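Tb427.07.360- putative uncharacterized metacyclic invariant surface protein from Trypanosoma brucei (Trypanosoma brucei, PDB 5VTL) is of unknown function but, as an invariant surface protein of the metacyclic stage, is probably displayed on the parasite surface as an extended helical molecule. Local coordinates at residues A[7-18]-A[101-112]; A[28-39]-A[80-91]. All blocks are in the same frame, centred on the assembly; numbering follows the deposited sequence.

Overall arrangement
Interactions 1 and 2 both draw on helix 4-58 and helix 63-102, and illustrate two ways of joining helices in an elongated protein. Along the chain the order is 7-18, 28-39, 80-91, 101-112. Interaction 2 joins the two long helices to each other, while interaction 1 brings the start of helix 4-58 against the end of helix 63-102 and helix 105-116. The centres of the two contacts lie 32 Å apart and their nearest atoms about 13 Å, without touching. The centre of interaction 2 is about 11 Å from that of the chain, in the slender helical body; the centre of interaction 1, about 22 Å from it, belongs to the end where shorter helices gather.

Interaction 1: residues A[7-18]-A[101-112]; sequences VSAACLFSEALH and AAGKTAPIDDYL
Ile-108 and Leu-112 pack as knobs into holes of segment 7-18 of helix 4-58. The pair is antiparallel but steeply inclined, the axes of 7-18 and 105-112 passing 9.5 Å apart at 142°. Packing is tight around Ile-108, which sits among Ala-10, Phe-13, Ser-14 and Leu-17: its CD1 meets CE2 of the Phe-13 ring at 3.5 Å, while CG2 comes to 3.4 Å from Ala-10 O. Leu-17 sets CB 3.7 Å from Thr-105 CG2, CD1 against Lys-104 CB and CD2 toward Ala-101 CB. One turn on from Ile-108, Leu-112 fills the hole of Val-7, Ala-10, Cys-11 and Ser-14, with CD2 3.8 Å from Ala-10 CB; Cys-11 is itself tied to Cys-132 by a disulfide.

The more open flank is polar and carries partly exposed His-18, Thr-105 and Asp-109. Thr-105 places CG2 over one face of the imidazole, a CH-pi contact 3.8 Å from the ring centroid. Ser-14 OG, anti to its own nitrogen (chi1 178°), donates to Asp-109 OD1, though the modelled length of 2.5 Å is doubtful. Within segment 7-18, His-18 ND1 donates a bent bond (137° at the hydrogen) to Ser-14 O, 3.0 Å away; that oxygen also takes the backbone N-H of His-18.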
loop_
_atom_site.group_PDB
_atom_site.type_symbol
_atom_site.label_atom_id
_atom_site.label_comp_id
_atom_site.label_asym_id
_atom_site.label_seq_id
_atom_site.Cartn_x
_atom_site.Cartn_y
_atom_site.Cartn_z
ATOM N N VAL A 7 13.279 -24.040 11.341
ATOM C CA VAL A 7 14.029 -22.790 11.513
ATOM C C VAL A 7 13.842 -21.876 10.304
ATOM O O VAL A 7 13.717 -20.655 10.445
ATOM C CB VAL A 7 15.520 -23.090 11.775
ATOM C CG1 VAL A 7 16.339 -21.807 11.819
ATOM C CG2 VAL A 7 15.653 -23.829 13.071
ATOM N N SER A 8 13.790 -22.441 9.098
ATOM C CA SER A 8 13.548 -21.619 7.920
ATOM C C SER A 8 12.211 -20.864 8.003
ATOM O O SER A 8 12.125 -19.668 7.674
ATOM C CB SER A 8 13.583 -22.474 6.648
ATOM O OG SER A 8 14.904 -22.865 6.375
ATOM N N ALA A 9 11.178 -21.583 8.411
ATOM C CA ALA A 9 9.855 -21.006 8.599
ATOM C C ALA A 9 9.882 -19.879 9.643
ATOM O O ALA A 9 9.328 -18.796 9.430
ATOM C CB ALA A 9 8.902 -22.080 9.042
ATOM N N ALA A 10 10.526 -20.132 10.773
ATOM C CA ALA A 10 10.599 -19.138 11.840
ATOM C C ALA A 10 11.371 -17.909 11.398
ATOM O O ALA A 10 11.017 -16.792 11.751
ATOM C CB ALA A 10 11.246 -19.731 13.075
ATOM N N CYS A 11 12.450 -18.118 10.651
ATOM C CA CYS A 11 13.258 -16.998 10.209
ATOM C C CYS A 11 12.492 -16.106 9.216
ATOM O O CYS A 11 12.477 -14.883 9.330
ATOM C CB CYS A 11 14.577 -17.484 9.606
ATOM S SG CYS A 11 15.604 -16.080 9.123
ATOM N N LEU A 12 11.826 -16.719 8.247
ATOM C CA LEU A 12 10.984 -15.963 7.324
ATOM C C LEU A 12 9.962 -15.111 8.067
ATOM O O LEU A 12 9.746 -13.940 7.728
ATOM C CB LEU A 12 10.288 -16.915 6.354
ATOM C CG LEU A 12 9.609 -16.296 5.129
ATOM C CD1 LEU A 12 9.570 -17.325 3.988
ATOM C CD2 LEU A 12 8.185 -15.841 5.451
ATOM N N PHE A 13 9.363 -15.682 9.103
ATOM C CA PHE A 13 8.347 -14.980 9.888
ATOM C C PHE A 13 8.972 -13.795 10.668
ATOM O O PHE A 13 8.454 -12.675 10.659
ATOM C CB PHE A 13 7.688 -15.987 10.837
ATOM C CG PHE A 13 6.492 -15.458 11.568
ATOM C CD1 PHE A 13 5.684 -14.483 11.007
ATOM C CD2 PHE A 13 6.194 -15.919 12.844
ATOM C CE1 PHE A 13 4.585 -14.002 11.687
ATOM C CE2 PHE A 13 5.086 -15.436 13.533
ATOM C CZ PHE A 13 4.288 -14.475 12.953
ATOM N N SER A 14 10.100 -14.041 11.330
ATOM C CA SER A 14 10.783 -12.983 12.060
ATOM C C SER A 14 11.202 -11.821 11.155
ATOM O O SER A 14 10.982 -10.632 11.476
ATOM C CB SER A 14 12.004 -13.541 12.767
ATOM O OG SER A 14 12.700 -12.503 13.440
ATOM N N GLU A 15 11.823 -12.139 10.023
ATOM C CA GLU A 15 12.292 -11.087 9.132
ATOM C C GLU A 15 11.106 -10.343 8.498
ATOM O O GLU A 15 11.173 -9.151 8.241
ATOM C CB GLU A 15 13.250 -11.668 8.082
ATOM C CG GLU A 15 14.541 -12.169 8.742
ATOM C CD GLU A 15 15.569 -12.741 7.786
ATOM O OE1 GLU A 15 15.195 -13.162 6.673
ATOM O OE2 GLU A 15 16.774 -12.766 8.178
ATOM N N ALA A 16 10.007 -11.048 8.277
ATOM C CA ALA A 16 8.776 -10.402 7.834
ATOM C C ALA A 16 8.284 -9.374 8.860
ATOM O O ALA A 16 7.989 -8.236 8.512
ATOM C CB ALA A 16 7.695 -11.468 7.569
ATOM N N LEU A 17 8.199 -9.774 10.128
ATOM C CA LEU A 17 7.680 -8.900 11.167
ATOM C C LEU A 17 8.613 -7.715 11.364
ATOM O O LEU A 17 8.148 -6.599 11.539
ATOM C CB LEU A 17 7.537 -9.652 12.484
ATOM C CG LEU A 17 6.482 -10.757 12.504
ATOM C CD1 LEU A 17 6.672 -11.634 13.747
ATOM C CD2 LEU A 17 5.098 -10.146 12.446
ATOM N N HIS A 18 9.924 -7.946 11.335
ATOM C CA HIS A 18 10.854 -6.828 11.485
ATOM C C HIS A 18 10.875 -5.912 10.282
ATOM O O HIS A 18 11.350 -4.772 10.362
ATOM C CB HIS A 18 12.259 -7.331 11.752
ATOM C CG HIS A 18 12.454 -7.784 13.156
ATOM N ND1 HIS A 18 12.506 -9.115 13.507
ATOM C CD2 HIS A 18 12.566 -7.079 14.306
ATOM C CE1 HIS A 18 12.666 -9.208 14.818
ATOM N NE2 HIS A 18 12.707 -7.989 15.324
ATOM N N ALA A 101 2.802 -5.836 14.912
ATOM C CA ALA A 101 3.939 -6.642 14.483
ATOM C C ALA A 101 5.037 -6.648 15.529
ATOM O O ALA A 101 5.583 -7.698 15.855
ATOM C CB ALA A 101 4.472 -6.145 13.149
ATOM N N ALA A 102 5.369 -5.468 16.053
ATOM C CA ALA A 102 6.457 -5.363 17.024
ATOM C C ALA A 102 6.222 -6.277 18.228
ATOM O O ALA A 102 7.175 -6.784 18.833
ATOM C CB ALA A 102 6.632 -3.913 17.479
ATOM N N GLY A 103 4.951 -6.494 18.565
ATOM C CA GLY A 103 4.600 -7.295 19.720
ATOM C C GLY A 103 4.603 -8.805 19.476
ATOM O O GLY A 103 4.329 -9.583 20.383
ATOM N N LYS A 104 4.923 -9.214 18.250
ATOM C CA LYS A 104 4.989 -10.616 17.904
ATOM C C LYS A 104 6.418 -11.107 17.667
ATOM O O LYS A 104 6.629 -12.305 17.546
ATOM C CB LYS A 104 4.178 -10.862 16.645
ATOM C CG LYS A 104 2.715 -10.619 16.844
ATOM C CD LYS A 104 1.908 -11.121 15.682
ATOM C CE LYS A 104 0.430 -10.863 15.917
ATOM N NZ LYS A 104 -0.050 -11.454 17.197
ATOM N N THR A 105 7.390 -10.196 17.620
ATOM C CA THR A 105 8.766 -10.603 17.328
ATOM C C THR A 105 9.426 -11.392 18.461
ATOM O O THR A 105 10.154 -12.333 18.197
ATOM C CB THR A 105 9.669 -9.401 16.943
ATOM O OG1 THR A 105 9.755 -8.466 18.026
ATOM C CG2 THR A 105 9.133 -8.676 15.670
ATOM N N ALA A 106 9.208 -10.994 19.719
ATOM C CA ALA A 106 9.957 -11.602 20.832
ATOM C C ALA A 106 9.850 -13.134 20.926
ATOM O O ALA A 106 10.865 -13.813 21.045
ATOM C CB ALA A 106 9.579 -10.931 22.185
ATOM N N PRO A 107 8.629 -13.696 20.876
ATOM C CA PRO A 107 8.589 -15.175 20.923
ATOM C C PRO A 107 9.315 -15.888 19.751
ATOM O O PRO A 107 9.933 -16.935 19.952
ATOM C CB PRO A 107 7.090 -15.484 20.903
ATOM C CG PRO A 107 6.401 -14.180 21.285
ATOM C CD PRO A 107 7.280 -13.104 20.763
ATOM N N ILE A 108 9.247 -15.324 18.551
ATOM C CA ILE A 108 9.882 -15.938 17.384
ATOM C C ILE A 108 11.392 -15.817 17.529
ATOM O O ILE A 108 12.146 -16.762 17.310
ATOM C CB ILE A 108 9.441 -15.265 16.069
ATOM C CG1 ILE A 108 7.921 -15.099 16.044
ATOM C CG2 ILE A 108 9.948 -16.064 14.851
ATOM C CD1 ILE A 108 7.164 -16.330 16.234
ATOM N N ASP A 109 11.848 -14.640 17.917
ATOM C CA ASP A 109 13.278 -14.450 18.069
ATOM C C ASP A 109 13.870 -15.247 19.248
ATOM O O ASP A 109 15.020 -15.684 19.188
ATOM C CB ASP A 109 13.581 -12.959 18.197
ATOM C CG ASP A 109 13.337 -12.208 16.916
ATOM O OD1 ASP A 109 13.333 -12.838 15.824
ATOM O OD2 ASP A 109 13.156 -10.968 17.004
ATOM N N ASP A 110 13.083 -15.469 20.299
ATOM C CA ASP A 110 13.516 -16.359 21.381
ATOM C C ASP A 110 13.722 -17.771 20.823
ATOM O O ASP A 110 14.718 -18.419 21.114
ATOM C CB ASP A 110 12.473 -16.420 22.517
ATOM C CG ASP A 110 12.609 -15.261 23.515
ATOM O OD1 ASP A 110 13.528 -14.395 23.373
ATOM O OD2 ASP A 110 11.796 -15.233 24.452
ATOM N N TYR A 111 12.753 -18.242 20.039
ATOM C CA TYR A 111 12.857 -19.567 19.420
ATOM C C TYR A 111 14.125 -19.641 18.589
ATOM O O TYR A 111 14.879 -20.616 18.679
ATOM C CB TYR A 111 11.624 -19.889 18.562
ATOM C CG TYR A 111 11.870 -21.073 17.644
ATOM C CD1 TYR A 111 11.802 -22.354 18.123
ATOM C CD2 TYR A 111 12.227 -20.891 16.312
ATOM C CE1 TYR A 111 12.040 -23.440 17.309
ATOM C CE2 TYR A 111 12.472 -21.985 15.476
ATOM C CZ TYR A 111 12.384 -23.250 15.986
ATOM O OH TYR A 111 12.630 -24.335 15.166
ATOM N N LEU A 112 14.378 -18.624 17.777
ATOM C CA LEU A 112 15.562 -18.650 16.921
ATOM C C LEU A 112 16.853 -18.687 17.747
ATOM O O LEU A 112 17.761 -19.472 17.445
ATOM C CB LEU A 112 15.565 -17.468 15.952
ATOM C CG LEU A 112 14.535 -17.547 14.821
ATOM C CD1 LEU A 112 14.418 -16.192 14.113
ATOM C CD2 LEU A 112 14.843 -18.663 13.829
#

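Interaction 2: residues A[28-39]-A[80-91]; sequences KALAAANVSDAS and ENAAKTALSDVE
Leu-87 and Val-35 interlock at the middle of this contact, a worked case of close antiparallel helix packing: the axes of the two segments come within 8.9 Å at 163°, and Ala-31, Ala-38 and Ala-83 face inward, consistent with small residues allowing a close approach. Leu-87 spreads its two methyls along the partner helix, CD1 toward Ala-31 and the backbone of Ala-32, CD2 toward Val-35. CD1 reaches Ala-31 CB at 3.8 Å, while CD2 meets Val-35 CG2 at 3.7 Å.

Val-35 divides its own branches in a comparable way. With chi1 at 167°, CG2 points into the interface, 3.4 Å from Ala-83 O, and CG1 lies against the aliphatic part of Lys-84, whose chain crosses it at about a right angle. Val-90 does likewise one turn or so beyond Leu-87: CG2 lies by Ala-31 CB, and CG1 reaches the start of the Lys-28 side chain.

Polar groups close both ends. Glu-80 stretches out fully so that OE1 accepts a 2.6 Å hydrogen bond from Ser-39 OG, which arrives on the anti side and 32° out of the carboxylate plane. From its own helix, Lys-84 NZ makes a salt bridge to the same oxygen, its hydrogen bond weak at 3.3 Å, and Arg-42 pairs with OE2, so both carboxylate oxygens are engaged. At the other end Lys-28 sends NZ to a water, 2.7 Å away, which in turn donates to Glu-91 O.

Helix 157-209 runs beside the pair: Ala-187 touches Ala-83 and Ala-180 touches Val-90, while Arg-188 and Arg-192 bridge to Asp-37 and Arg-183 to Asp-89, making this a three-helix bundle.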
loop_
_atom_site.group_PDB
_atom_site.type_symbol
_atom_site.label_atom_id
_atom_site.label_comp_id
_atom_site.label_asym_id
_atom_site.label_seq_id
_atom_site.Cartn_x
_atom_site.Cartn_y
_atom_site.Cartn_z
ATOM N N LYS A 28 3.011 4.538 2.838
ATOM C CA LYS A 28 2.556 5.883 3.196
ATOM C C LYS A 28 3.054 6.896 2.165
ATOM O O LYS A 28 2.316 7.799 1.736
ATOM C CB LYS A 28 3.063 6.267 4.579
ATOM C CG LYS A 28 2.402 5.538 5.743
ATOM C CD LYS A 28 2.917 6.085 7.080
ATOM C CE LYS A 28 2.615 7.567 7.219
ATOM N NZ LYS A 28 2.487 7.996 8.644
ATOM N N ALA A 29 4.306 6.750 1.753
ATOM C CA ALA A 29 4.873 7.659 0.764
ATOM C C ALA A 29 4.199 7.512 -0.601
ATOM O O ALA A 29 3.997 8.516 -1.274
ATOM C CB ALA A 29 6.357 7.456 0.637
ATOM N N LEU A 30 3.882 6.280 -1.008
ATOM C CA LEU A 30 3.180 6.029 -2.267
ATOM C C LEU A 30 1.849 6.757 -2.232
ATOM O O LEU A 30 1.500 7.466 -3.158
ATOM C CB LEU A 30 2.916 4.528 -2.476
ATOM C CG LEU A 30 4.056 3.665 -3.015
ATOM C CD1 LEU A 30 3.690 2.179 -3.000
ATOM C CD2 LEU A 30 4.417 4.094 -4.420
ATOM N N ALA A 31 1.107 6.582 -1.148
ATOM C CA ALA A 31 -0.210 7.198 -1.038
ATOM C C ALA A 31 -0.137 8.711 -1.026
ATOM O O ALA A 31 -0.966 9.362 -1.635
ATOM C CB ALA A 31 -0.935 6.692 0.196
ATOM N N ALA A 32 0.837 9.280 -0.316
ATOM C CA ALA A 32 1.022 10.732 -0.314
ATOM C C ALA A 32 1.333 11.266 -1.707
ATOM O O ALA A 32 0.815 12.326 -2.106
ATOM C CB ALA A 32 2.132 11.132 0.647
ATOM N N ALA A 33 2.166 10.544 -2.450
ATOM C CA ALA A 33 2.511 10.957 -3.808
ATOM C C ALA A 33 1.275 10.909 -4.689
ATOM O O ALA A 33 1.096 11.745 -5.585
ATOM C CB ALA A 33 3.608 10.072 -4.384
ATOM N N ASN A 34 0.429 9.915 -4.455
ATOM C CA ASN A 34 -0.801 9.785 -5.250
ATOM C C ASN A 34 -1.738 10.966 -5.041
ATOM O O ASN A 34 -2.375 11.433 -5.987
ATOM C CB ASN A 34 -1.507 8.467 -4.957
ATOM C CG ASN A 34 -0.879 7.290 -5.689
ATOM O OD1 ASN A 34 -0.317 7.445 -6.775
ATOM N ND2 ASN A 34 -1.026 6.102 -5.127
ATOM N N VAL A 35 -1.803 11.461 -3.808
ATOM C CA VAL A 35 -2.614 12.640 -3.488
ATOM C C VAL A 35 -2.046 13.863 -4.158
ATOM O O VAL A 35 -2.773 14.662 -4.747
ATOM C CB VAL A 35 -2.695 12.880 -1.973
ATOM C CG1 VAL A 35 -3.273 14.282 -1.640
ATOM C CG2 VAL A 35 -3.543 11.800 -1.349
ATOM N N SER A 36 -0.731 14.001 -4.095
ATOM C CA SER A 36 -0.082 15.161 -4.677
ATOM C C SER A 36 -0.391 15.203 -6.164
ATOM O O SER A 36 -0.696 16.262 -6.739
ATOM C CB SER A 36 1.427 15.067 -4.467
ATOM O OG SER A 36 1.768 15.295 -3.118
ATOM N N ASP A 37 -0.342 14.032 -6.787
ATOM C CA ASP A 37 -0.584 13.961 -8.221
ATOM C C ASP A 37 -2.073 14.190 -8.568
ATOM O O ASP A 37 -2.402 14.796 -9.606
ATOM C CB ASP A 37 -0.101 12.639 -8.784
ATOM C CG ASP A 37 0.047 12.687 -10.290
ATOM O OD1 ASP A 37 0.950 13.406 -10.777
ATOM O OD2 ASP A 37 -0.749 12.031 -10.993
ATOM N N ALA A 38 -2.964 13.707 -7.703
ATOM C CA ALA A 38 -4.388 13.927 -7.891
ATOM C C ALA A 38 -4.726 15.422 -7.814
ATOM O O ALA A 38 -5.526 15.915 -8.607
ATOM C CB ALA A 38 -5.221 13.129 -6.869
ATOM N N SER A 39 -4.104 16.137 -6.877
ATOM C CA SER A 39 -4.310 17.574 -6.760
ATOM C C SER A 39 -3.778 18.286 -7.999
ATOM O O SER A 39 -4.396 19.250 -8.491
ATOM C CB SER A 39 -3.652 18.114 -5.481
ATOM O OG SER A 39 -4.232 17.537 -4.331
ATOM N N GLU A 80 -9.828 13.671 -6.318
ATOM C CA GLU A 80 -8.888 14.275 -5.361
ATOM C C GLU A 80 -9.309 14.048 -3.910
ATOM O O GLU A 80 -8.510 13.647 -3.055
ATOM C CB GLU A 80 -8.740 15.770 -5.620
ATOM C CG GLU A 80 -7.795 16.470 -4.631
ATOM C CD GLU A 80 -7.659 17.948 -4.887
ATOM O OE1 GLU A 80 -6.665 18.550 -4.418
ATOM O OE2 GLU A 80 -8.536 18.520 -5.579
ATOM N N ASN A 81 -10.566 14.319 -3.611
ATOM C CA ASN A 81 -11.047 14.104 -2.267
ATOM C C ASN A 81 -11.015 12.631 -1.884
ATOM O O ASN A 81 -10.651 12.286 -0.762
ATOM C CB ASN A 81 -12.433 14.702 -2.102
ATOM C CG ASN A 81 -12.393 16.217 -2.051
ATOM O OD1 ASN A 81 -11.462 16.803 -1.485
ATOM N ND2 ASN A 81 -13.397 16.864 -2.647
ATOM N N ALA A 82 -11.359 11.756 -2.827
ATOM C CA ALA A 82 -11.232 10.317 -2.603
ATOM C C ALA A 82 -9.780 9.929 -2.274
ATOM O O ALA A 82 -9.536 9.141 -1.353
ATOM C CB ALA A 82 -11.727 9.557 -3.814
ATOM N N ALA A 83 -8.820 10.509 -2.997
ATOM C CA ALA A 83 -7.404 10.260 -2.717
ATOM C C ALA A 83 -7.034 10.701 -1.296
ATOM O O ALA A 83 -6.324 9.993 -0.561
ATOM C CB ALA A 83 -6.524 10.974 -3.715
ATOM N N LYS A 84 -7.476 11.887 -0.908
ATOM C CA LYS A 84 -7.168 12.392 0.424
ATOM C C LYS A 84 -7.771 11.523 1.544
ATOM O O LYS A 84 -7.136 11.314 2.574
ATOM C CB LYS A 84 -7.624 13.856 0.558
ATOM C CG LYS A 84 -6.852 14.772 -0.328
ATOM C CD LYS A 84 -7.402 16.186 -0.330
ATOM C CE LYS A 84 -6.496 17.111 -1.172
ATOM N NZ LYS A 84 -6.937 18.557 -1.176
ATOM N N THR A 85 -9.004 11.065 1.361
ATOM C CA THR A 85 -9.653 10.174 2.323
ATOM C C THR A 85 -8.887 8.861 2.406
ATOM O O THR A 85 -8.733 8.279 3.487
ATOM C CB THR A 85 -11.107 9.897 1.927
ATOM O OG1 THR A 85 -11.841 11.127 1.943
ATOM C CG2 THR A 85 -11.762 8.896 2.864
ATOM N N ALA A 86 -8.395 8.400 1.264
ATOM C CA ALA A 86 -7.637 7.150 1.214
ATOM C C ALA A 86 -6.295 7.314 1.928
ATOM O O ALA A 86 -5.866 6.419 2.658
ATOM C CB ALA A 86 -7.461 6.687 -0.231
ATOM N N LEU A 87 -5.663 8.475 1.773
ATOM C CA LEU A 87 -4.414 8.745 2.479
ATOM C C LEU A 87 -4.651 8.726 3.985
ATOM O O LEU A 87 -3.847 8.175 4.732
ATOM C CB LEU A 87 -3.834 10.091 2.060
ATOM C CG LEU A 87 -2.544 10.573 2.719
ATOM C CD1 LEU A 87 -1.415 9.546 2.616
ATOM C CD2 LEU A 87 -2.129 11.894 2.093
ATOM N N SER A 88 -5.764 9.297 4.430
ATOM C CA SER A 88 -6.058 9.306 5.863
ATOM C C SER A 88 -6.288 7.889 6.384
ATOM O O SER A 88 -5.853 7.562 7.490
ATOM C CB SER A 88 -7.235 10.220 6.199
ATOM O OG SER A 88 -8.410 9.756 5.586
ATOM N N ASP A 89 -6.972 7.048 5.606
ATOM C CA ASP A 89 -7.062 5.625 5.936
ATOM C C ASP A 89 -5.682 4.948 6.024
ATOM O O ASP A 89 -5.405 4.212 6.977
ATOM C CB ASP A 89 -7.919 4.878 4.917
ATOM C CG ASP A 89 -9.383 5.315 4.943
ATOM O OD1 ASP A 89 -9.779 6.045 5.886
ATOM O OD2 ASP A 89 -10.130 4.909 4.022
ATOM N N VAL A 90 -4.831 5.180 5.032
ATOM C CA VAL A 90 -3.478 4.616 5.010
ATOM C C VAL A 90 -2.733 4.981 6.292
ATOM O O VAL A 90 -2.029 4.159 6.901
ATOM C CB VAL A 90 -2.689 5.127 3.774
ATOM C CG1 VAL A 90 -1.205 4.811 3.869
ATOM C CG2 VAL A 90 -3.260 4.524 2.482
ATOM N N GLU A 91 -2.889 6.226 6.703
ATOM C CA GLU A 91 -2.131 6.730 7.827
ATOM C C GLU A 91 -2.550 6.012 9.112
ATOM O O GLU A 91 -1.732 5.730 9.986
ATOM C CB GLU A 91 -2.356 8.231 7.936
ATOM C CG GLU A 91 -1.437 9.027 7.011
ATOM C CD GLU A 91 -1.838 10.481 6.881
ATOM O OE1 GLU A 91 -2.906 10.843 7.421
ATOM O OE2 GLU A 91 -1.088 11.258 6.230
HETATM O O HOH W 1 0.789 6.526 10.070
#